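Local coordinates for protein 3-hydroxy-3-methylglutaryl-CoA lyase (Acinetobacter baumannii, PDB 6NDS) that belongs to the HMGL-like lyase family, adopts a TIM-barrel fold, and carries a zinc ion and coenzyme A in this model, at residues E166-V171 with S201-L206; N226-Y231 with I270-T275; A280-S285 with S298-A303. All blocks are in the same frame, centred on the assembly; numbering follows the deposited sequence.

Interaction 1: residues E166-V171 with S201-L206; sequences EVFSLV and SHVLSL
Phe168 on helix 164-176 and His202 on helix 193-203 bring together two successive outer helices of the TIM barrel. The imidazole lies over one face of the phenyl ring, with His202 CD2 about 3.1 Å above the phenyl plane and over the ring centre. Of all the atom pairs between the two side chains, Phe168 CE1 to His202 CD2 is among the closest, at 3.3 Å. The ring planes are inclined to each other by 37°. His202 NE2 also comes near, 3.4 Å from Phe168 CD1. His202 has its CG anti to the backbone N (chi1 -179°), which extends the imidazole across the gap between the helices.

In this TIM-barrel fold strand 182-186 runs between the two helices in the chain. Their inner sides rest on that strand: Val171 packs on Ile182 and Leu184, and Val203 packs on Leu184 as well as on Leu212 of the next strand. Between the helices, Val203 adds one methyl to the Phe168 ring, CG2 coming within 3.8 Å of Phe168 CE2 at an oblique angle. One turn further along helix 164-176, Val171 CG1 meets Leu206 CD1 at 4.2 Å, a looser apolar touch made after helix 193-203 has ended.

The carbonyl of His202 is gripped twice as the chain turns there. Ser205 OG donates to His202 O at 2.6 Å, in the carbonyl plane, and the backbone N of Ser205 gives that same oxygen a second bond of 3.0 Å. Both bonds tie the turn leading to Leu206 back to the residue whose ring meets Phe168.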
loop_
_atom_site.group_PDB
_atom_site.type_symbol
_atom_site.label_atom_id
_atom_site.label_comp_id
_atom_site.label_asym_id
_atom_site.label_seq_id
_atom_site.Cartn_x
_atom_site.Cartn_y
_atom_site.Cartn_z
ATOM N N GLU A 166 9.582 -6.603 -26.030
ATOM C CA GLU A 166 10.697 -7.444 -25.607
ATOM C C GLU A 166 10.270 -8.421 -24.517
ATOM O O GLU A 166 10.694 -9.584 -24.523
ATOM C CB GLU A 166 11.865 -6.573 -25.138
ATOM C CG GLU A 166 13.036 -7.349 -24.531
ATOM C CD GLU A 166 13.772 -8.227 -25.536
ATOM O OE1 GLU A 166 13.486 -8.144 -26.752
ATOM O OE2 GLU A 166 14.657 -8.998 -25.106
ATOM N N VAL A 167 9.447 -7.964 -23.566
ATOM C CA VAL A 167 8.883 -8.867 -22.563
ATOM C C VAL A 167 8.147 -10.018 -23.238
ATOM O O VAL A 167 8.369 -11.191 -22.919
ATOM C CB VAL A 167 7.956 -8.094 -21.608
ATOM C CG1 VAL A 167 7.172 -9.060 -20.727
ATOM C CG2 VAL A 167 8.777 -7.109 -20.769
ATOM N N PHE A 168 7.277 -9.701 -24.202
ATOM C CA PHE A 168 6.505 -10.743 -24.878
ATOM C C PHE A 168 7.407 -11.691 -25.663
ATOM O O PHE A 168 7.142 -12.897 -25.728
ATOM C CB PHE A 168 5.462 -10.101 -25.791
ATOM C CG PHE A 168 4.550 -9.126 -25.080
ATOM C CD1 PHE A 168 4.052 -8.011 -25.740
ATOM C CD2 PHE A 168 4.196 -9.326 -23.753
ATOM C CE1 PHE A 168 3.222 -7.113 -25.087
ATOM C CE2 PHE A 168 3.364 -8.433 -23.098
ATOM C CZ PHE A 168 2.878 -7.327 -23.764
ATOM N N SER A 169 8.475 -11.165 -26.272
ATOM C CA SER A 169 9.416 -12.014 -26.995
ATOM C C SER A 169 10.094 -13.010 -26.060
ATOM O O SER A 169 10.316 -14.170 -26.431
ATOM C CB SER A 169 10.454 -11.145 -27.703
ATOM O OG SER A 169 11.439 -11.941 -28.334
ATOM N N LEU A 170 10.433 -12.573 -24.846
ATOM C CA LEU A 170 11.053 -13.473 -23.879
ATOM C C LEU A 170 10.065 -14.529 -23.398
ATOM O O LEU A 170 10.421 -15.701 -23.260
ATOM C CB LEU A 170 11.609 -12.668 -22.705
ATOM C CG LEU A 170 12.715 -11.683 -23.088
ATOM C CD1 LEU A 170 12.978 -10.704 -21.946
ATOM C CD2 LEU A 170 13.988 -12.412 -23.479
ATOM N N VAL A 171 8.818 -14.131 -23.136
ATOM C CA VAL A 171 7.788 -15.112 -22.798
ATOM C C VAL A 171 7.655 -16.149 -23.911
ATOM O O VAL A 171 7.605 -17.360 -23.657
ATOM C CB VAL A 171 6.446 -14.414 -22.521
ATOM C CG1 VAL A 171 5.341 -15.463 -22.404
ATOM C CG2 VAL A 171 6.531 -13.569 -21.251
ATOM N N SER A 201 -3.255 -8.568 -19.634
ATOM C CA SER A 201 -4.232 -8.934 -20.657
ATOM C C SER A 201 -3.548 -9.553 -21.860
ATOM O O SER A 201 -4.022 -10.556 -22.405
ATOM C CB SER A 201 -5.055 -7.717 -21.088
ATOM O OG SER A 201 -5.817 -7.220 -20.001
ATOM N N HIS A 202 -2.422 -8.981 -22.284
ATOM C CA HIS A 202 -1.770 -9.502 -23.479
ATOM C C HIS A 202 -1.146 -10.866 -23.210
ATOM O O HIS A 202 -1.271 -11.782 -24.032
ATOM C CB HIS A 202 -0.722 -8.517 -23.989
ATOM C CG HIS A 202 -0.029 -8.976 -25.236
ATOM N ND1 HIS A 202 -0.579 -8.828 -26.492
ATOM C CD2 HIS A 202 1.154 -9.607 -25.418
ATOM C CE1 HIS A 202 0.245 -9.329 -27.394
ATOM N NE2 HIS A 202 1.305 -9.806 -26.769
ATOM N N VAL A 203 -0.483 -11.028 -22.063
ATOM C CA VAL A 203 0.149 -12.312 -21.790
ATOM C C VAL A 203 -0.906 -13.400 -21.618
ATOM O O VAL A 203 -0.690 -14.546 -22.028
ATOM C CB VAL A 203 1.093 -12.207 -20.574
ATOM C CG1 VAL A 203 1.645 -13.562 -20.215
ATOM C CG2 VAL A 203 2.243 -11.271 -20.899
ATOM N N LEU A 204 -2.072 -13.064 -21.059
ATOM C CA LEU A 204 -3.160 -14.041 -20.965
ATOM C C LEU A 204 -3.789 -14.389 -22.315
ATOM O O LEU A 204 -4.684 -15.241 -22.353
ATOM C CB LEU A 204 -4.240 -13.543 -20.000
ATOM C CG LEU A 204 -3.780 -13.573 -18.536
ATOM C CD1 LEU A 204 -4.835 -12.970 -17.608
ATOM C CD2 LEU A 204 -3.407 -14.991 -18.089
ATOM N N SER A 205 -3.372 -13.761 -23.415
ATOM C CA SER A 205 -3.716 -14.274 -24.734
ATOM C C SER A 205 -2.730 -15.332 -25.213
ATOM O O SER A 205 -2.975 -15.972 -26.243
ATOM C CB SER A 205 -3.776 -13.133 -25.755
ATOM O OG SER A 205 -2.474 -12.739 -26.147
ATOM N N LEU A 206 -1.619 -15.512 -24.498
ATOM C CA LEU A 206 -0.607 -16.523 -24.780
ATOM C C LEU A 206 -0.681 -17.713 -23.836
ATOM O O LEU A 206 -0.481 -18.853 -24.269
ATOM C CB LEU A 206 0.797 -15.914 -24.686
ATOM C CG LEU A 206 1.120 -14.724 -25.587
ATOM C CD1 LEU A 206 2.451 -14.102 -25.182
ATOM C CD2 LEU A 206 1.148 -15.156 -27.043
#

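Interaction 2: residues N226-Y231 with I270-T275; sequences NVLAAY and IGIPTT. With ACT (acetate ion), chain D.
Tyr231 OH, at the end of the ring that packs against Ile272, has two acceptors beside it: the backbone O of Asp14 and, 3.0 Å from Tyr231 OH, atom O of an acetate ion. The hydroxyl has one proton to give, so the acetate bond remains unsettled, and the ion probably came from the crystallisation liquor.

The ring is met on one face by a methyl group. Ile272 CD1 stands 3.8 Å from the centroid of the Tyr231 ring and 13° off its normal, a CH-pi contact over the ring centre, while the acetate oxygen lies at the ring edge. The other branch, Ile272 CG2, comes up to Tyr231 CE1 at 3.9 Å. Tyr231's chi1 of -175° leaves CG opposite the backbone N and sends the ring outward from helix 223-232 to meet the loop after helix 260-270.

One turn earlier, Leu228 reaches tip to tip toward Ile270, CD1 to CD1 at 4.1 Å. Leu228 also packs on Thr225 of the second subunit, and Ile270 on Val194 of that subunit. Across the contact, helix 223-232 and segment 270-275 are held by dispersion and CH-pi forces, and the polar end of Tyr231 turns to partners beyond them.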
loop_
_atom_site.group_PDB
_atom_site.type_symbol
_atom_site.label_atom_id
_atom_site.label_comp_id
_atom_site.label_asym_id
_atom_site.label_seq_id
_atom_site.Cartn_x
_atom_site.Cartn_y
_atom_site.Cartn_z
ATOM N N ASN A 226 -1.660 -3.097 -7.672
ATOM C CA ASN A 226 -1.304 -3.832 -8.883
ATOM C C ASN A 226 -1.836 -5.261 -8.856
ATOM O O ASN A 226 -2.204 -5.804 -9.907
ATOM C CB ASN A 226 0.218 -3.828 -9.067
ATOM C CG ASN A 226 0.759 -2.476 -9.457
ATOM O OD1 ASN A 226 0.071 -1.663 -10.093
ATOM N ND2 ASN A 226 2.038 -2.214 -9.110
ATOM N N VAL A 227 -1.828 -5.916 -7.685
ATOM C CA VAL A 227 -2.446 -7.240 -7.571
ATOM C C VAL A 227 -3.907 -7.176 -7.983
ATOM O O VAL A 227 -4.381 -7.998 -8.774
ATOM C CB VAL A 227 -2.322 -7.790 -6.137
ATOM C CG1 VAL A 227 -3.214 -9.043 -5.975
ATOM C CG2 VAL A 227 -0.880 -8.124 -5.849
ATOM N N LEU A 228 -4.657 -6.237 -7.405
ATOM C CA LEU A 228 -6.088 -6.178 -7.693
ATOM C C LEU A 228 -6.337 -5.841 -9.160
ATOM O O LEU A 228 -7.259 -6.387 -9.781
ATOM C CB LEU A 228 -6.765 -5.165 -6.758
ATOM C CG LEU A 228 -8.289 -5.276 -6.629
ATOM C CD1 LEU A 228 -8.691 -6.678 -6.204
ATOM C CD2 LEU A 228 -8.813 -4.239 -5.633
ATOM N N ALA A 229 -5.517 -4.959 -9.742
ATOM C CA ALA A 229 -5.663 -4.648 -11.164
ATOM C C ALA A 229 -5.420 -5.880 -12.029
ATOM O O ALA A 229 -6.153 -6.119 -12.999
ATOM C CB ALA A 229 -4.715 -3.522 -11.578
ATOM N N ALA A 230 -4.386 -6.665 -11.707
ATOM C CA ALA A 230 -4.130 -7.903 -12.446
ATOM C C ALA A 230 -5.271 -8.901 -12.265
ATOM O O ALA A 230 -5.692 -9.561 -13.224
ATOM C CB ALA A 230 -2.803 -8.529 -11.991
ATOM N N TYR A 231 -5.779 -9.030 -11.035
ATOM C CA TYR A 231 -6.911 -9.924 -10.783
ATOM C C TYR A 231 -8.127 -9.529 -11.612
ATOM O O TYR A 231 -8.844 -10.396 -12.140
ATOM C CB TYR A 231 -7.255 -9.907 -9.291
ATOM C CG TYR A 231 -8.344 -10.894 -8.898
ATOM C CD1 TYR A 231 -8.030 -12.181 -8.496
ATOM C CD2 TYR A 231 -9.680 -10.526 -8.937
ATOM C CE1 TYR A 231 -9.026 -13.080 -8.132
ATOM C CE2 TYR A 231 -10.677 -11.415 -8.587
ATOM C CZ TYR A 231 -10.346 -12.686 -8.186
ATOM O OH TYR A 231 -11.356 -13.564 -7.840
ATOM N N ILE A 270 -12.363 -8.492 0.897
ATOM C CA ILE A 270 -13.110 -8.270 -0.340
ATOM C C ILE A 270 -14.061 -9.418 -0.617
ATOM O O ILE A 270 -15.154 -9.208 -1.160
ATOM C CB ILE A 270 -12.121 -8.081 -1.507
ATOM C CG1 ILE A 270 -11.443 -6.716 -1.427
ATOM C CG2 ILE A 270 -12.809 -8.239 -2.856
ATOM C CD1 ILE A 270 -10.320 -6.595 -2.478
ATOM N N GLY A 271 -13.680 -10.632 -0.252
ATOM C CA GLY A 271 -14.420 -11.817 -0.609
ATOM C C GLY A 271 -13.772 -12.662 -1.687
ATOM O O GLY A 271 -14.453 -13.530 -2.258
ATOM N N ILE A 272 -12.497 -12.436 -1.987
ATOM C CA ILE A 272 -11.747 -13.273 -2.927
ATOM C C ILE A 272 -11.253 -14.506 -2.180
ATOM O O ILE A 272 -10.547 -14.372 -1.170
ATOM C CB ILE A 272 -10.576 -12.497 -3.551
ATOM C CG1 ILE A 272 -11.084 -11.365 -4.447
ATOM C CG2 ILE A 272 -9.679 -13.441 -4.339
ATOM C CD1 ILE A 272 -9.971 -10.491 -4.991
ATOM N N PRO A 273 -11.584 -15.720 -2.621
ATOM C CA PRO A 273 -11.121 -16.907 -1.887
ATOM C C PRO A 273 -9.605 -17.056 -1.947
ATOM O O PRO A 273 -8.967 -16.717 -2.947
ATOM C CB PRO A 273 -11.820 -18.062 -2.614
ATOM C CG PRO A 273 -12.998 -17.441 -3.285
ATOM C CD PRO A 273 -12.517 -16.079 -3.705
ATOM N N THR A 274 -9.030 -17.532 -0.842
ATOM C CA THR A 274 -7.671 -18.080 -0.789
ATOM C C THR A 274 -7.729 -19.366 0.021
ATOM O O THR A 274 -8.750 -19.683 0.639
ATOM C CB THR A 274 -6.637 -17.132 -0.136
ATOM O OG1 THR A 274 -6.742 -17.225 1.301
ATOM C CG2 THR A 274 -6.792 -15.670 -0.608
ATOM N N THR A 275 -6.630 -20.130 0.038
ATOM C CA THR A 275 -6.566 -21.287 0.929
ATOM C C THR A 275 -5.632 -21.046 2.110
ATOM O O THR A 275 -5.169 -22.005 2.729
ATOM C CB THR A 275 -6.136 -22.559 0.191
ATOM O OG1 THR A 275 -4.811 -22.392 -0.331
ATOM C CG2 THR A 275 -7.090 -22.883 -0.957
HETATM C C ACT D . -14.771 -12.405 -6.029
HETATM O O ACT D . -14.092 -12.674 -7.060
HETATM O OXT ACT D . -15.031 -11.274 -5.521
HETATM C CH3 ACT D . -15.379 -13.625 -5.270
#

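Interaction 3: residues A280-S285 with S298-A303; sequences ALIQLS and SQLAKA
Ile282 on helix 278-285 and Ala301 on the short helix 299-303 mark the place where the two backbones come closest, CA to CA at 5.8 Å. So near an approach suits the small side chains that meet there: Ser285 OG lies 3.9 Å from Ala301 CB. Away from this point, Ile282 CD1 touches Leu300 CD1 at 4.1 Å, the two side chains crossing at a slant. The extended outer bond of Ile282 (chi2 167°) carries CD1 toward the short helix, although its CB does not head there.

The serines set the polar part of the contact. Ser298 is the N-cap residue of helix 299-303, and its OG accepts from Ala301 N at 2.9 Å with an N-H...O angle of 158°. Ser285 OG and Ser298 OG are 4.2 Å apart and make no hydrogen bond with each other; each bonds instead to Glu261 OE2, their shared partner on helix 260-270. Asp262, the next residue, takes the backbone N of Gln299 and of Leu300 with its two carboxylate oxygens, so the N-terminal turn of the short helix meets, besides the capping hydroxyl, an acidic side chain whose negative charge, if present, would probably interact favourably with the positive end of the helix dipole.

On the second subunit, Arg220 packs against Leu300, and Thr219 against Gln299 and Ala303, so helix 299-303 also touches the partner copy. The arrangement is an N-capped short helix laid on a preceding helix, part of the helical C-terminal region that follows the last barrel strand, 237-240, and adjoins the dimer contact.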
loop_
_atom_site.group_PDB
_atom_site.type_symbol
_atom_site.label_atom_id
_atom_site.label_comp_id
_atom_site.label_asym_id
_atom_site.label_seq_id
_atom_site.Cartn_x
_atom_site.Cartn_y
_atom_site.Cartn_z
ATOM N N ALA A 280 -3.382 -17.611 11.520
ATOM C CA ALA A 280 -2.130 -18.296 11.813
ATOM C C ALA A 280 -0.956 -17.618 11.134
ATOM O O ALA A 280 0.155 -17.595 11.683
ATOM C CB ALA A 280 -2.211 -19.759 11.379
ATOM N N LEU A 281 -1.182 -17.061 9.947
ATOM C CA LEU A 281 -0.101 -16.413 9.217
ATOM C C LEU A 281 0.338 -15.126 9.910
ATOM O O LEU A 281 1.537 -14.830 9.989
ATOM C CB LEU A 281 -0.552 -16.128 7.788
ATOM C CG LEU A 281 0.567 -15.684 6.844
ATOM C CD1 LEU A 281 1.497 -16.861 6.534
ATOM C CD2 LEU A 281 -0.062 -15.096 5.582
ATOM N N ILE A 282 -0.621 -14.347 10.420
ATOM C CA ILE A 282 -0.273 -13.151 11.185
ATOM C C ILE A 282 0.552 -13.527 12.406
ATOM O O ILE A 282 1.549 -12.861 12.734
ATOM C CB ILE A 282 -1.544 -12.374 11.573
ATOM C CG1 ILE A 282 -2.186 -11.735 10.333
ATOM C CG2 ILE A 282 -1.225 -11.307 12.645
ATOM C CD1 ILE A 282 -3.608 -11.221 10.580
ATOM N N GLN A 283 0.150 -14.590 13.110
ATOM C CA GLN A 283 0.901 -15.003 14.291
ATOM C C GLN A 283 2.328 -15.385 13.913
ATOM O O GLN A 283 3.283 -15.022 14.611
ATOM C CB GLN A 283 0.193 -16.166 14.992
ATOM C CG GLN A 283 0.873 -16.591 16.286
ATOM C CD GLN A 283 0.298 -17.869 16.859
ATOM O OE1 GLN A 283 -0.173 -18.737 16.123
ATOM N NE2 GLN A 283 0.342 -17.996 18.179
ATOM N N LEU A 284 2.493 -16.091 12.790
ATOM C CA LEU A 284 3.833 -16.456 12.340
ATOM C C LEU A 284 4.643 -15.214 11.969
ATOM O O LEU A 284 5.820 -15.099 12.331
ATOM C CB LEU A 284 3.750 -17.419 11.147
ATOM C CG LEU A 284 5.127 -17.833 10.600
ATOM C CD1 LEU A 284 5.955 -18.622 11.602
ATOM C CD2 LEU A 284 4.964 -18.622 9.291
ATOM N N SER A 285 4.030 -14.275 11.252
ATOM C CA SER A 285 4.743 -13.055 10.876
ATOM C C SER A 285 5.224 -12.296 12.105
ATOM O O SER A 285 6.314 -11.713 12.099
ATOM C CB SER A 285 3.844 -12.167 10.026
ATOM O OG SER A 285 4.547 -10.993 9.662
ATOM N N SER A 298 5.056 -5.035 7.510
ATOM C CA SER A 298 3.752 -5.693 7.490
ATOM C C SER A 298 2.748 -4.801 8.203
ATOM O O SER A 298 2.906 -4.537 9.398
ATOM C CB SER A 298 3.804 -7.049 8.186
ATOM O OG SER A 298 2.488 -7.553 8.375
ATOM N N GLN A 299 1.699 -4.379 7.491
ATOM C CA GLN A 299 0.678 -3.575 8.156
ATOM C C GLN A 299 -0.173 -4.434 9.084
ATOM O O GLN A 299 -0.526 -3.995 10.186
ATOM C CB GLN A 299 -0.196 -2.858 7.127
ATOM C CG GLN A 299 0.544 -1.830 6.277
ATOM C CD GLN A 299 1.070 -0.667 7.096
ATOM O OE1 GLN A 299 0.371 0.324 7.317
ATOM N NE2 GLN A 299 2.306 -0.780 7.550
ATOM N N LEU A 300 -0.493 -5.663 8.666
ATOM C CA LEU A 300 -1.344 -6.516 9.495
ATOM C C LEU A 300 -0.619 -6.991 10.748
ATOM O O LEU A 300 -1.248 -7.144 11.796
ATOM C CB LEU A 300 -1.860 -7.712 8.689
ATOM C CG LEU A 300 -3.213 -7.533 7.973
ATOM C CD1 LEU A 300 -4.371 -7.561 8.949
ATOM C CD2 LEU A 300 -3.273 -6.224 7.161
ATOM N N ALA A 301 0.696 -7.225 10.682
ATOM C CA ALA A 301 1.387 -7.626 11.906
ATOM C C ALA A 301 1.374 -6.498 12.930
ATOM O O ALA A 301 1.299 -6.751 14.137
ATOM C CB ALA A 301 2.824 -8.055 11.588
ATOM N N LYS A 302 1.425 -5.250 12.456
ATOM C CA LYS A 302 1.406 -4.097 13.350
ATOM C C LYS A 302 0.018 -3.861 13.928
ATOM O O LYS A 302 -0.129 -3.615 15.129
ATOM C CB LYS A 302 1.863 -2.836 12.612
ATOM C CG LYS A 302 3.305 -2.790 12.161
ATOM C CD LYS A 302 3.469 -1.735 11.062
ATOM C CE LYS A 302 4.907 -1.257 10.918
ATOM N NZ LYS A 302 5.865 -2.359 10.655
ATOM N N ALA A 303 -1.011 -3.896 13.083
ATOM C CA ALA A 303 -2.324 -3.405 13.479
ATOM C C ALA A 303 -3.283 -4.512 13.885
ATOM O O ALA A 303 -4.243 -4.237 14.621
ATOM C CB ALA A 303 -2.954 -2.599 12.335
#

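The three contacts follow one another along the chain without overlap, and none touches another. Interaction 2 lies between the others in space: its centre is about 21 Å from that of interaction 1 and about 19 Å from that of interaction 3, with nearest atoms about 6 and 8 Å apart. Interactions 1 and 3 sit on opposite sides of the chain's centre, their own centres about 35 Å apart. Interactions 2 and 3 both reach the second subunit; interaction 1 does not. The metal site, Asp25, His215 and His217, is shared by none of them, but Val203 of interaction 1 and Val227, in segment 226-231, both pack on strand 212-216, which carries His215.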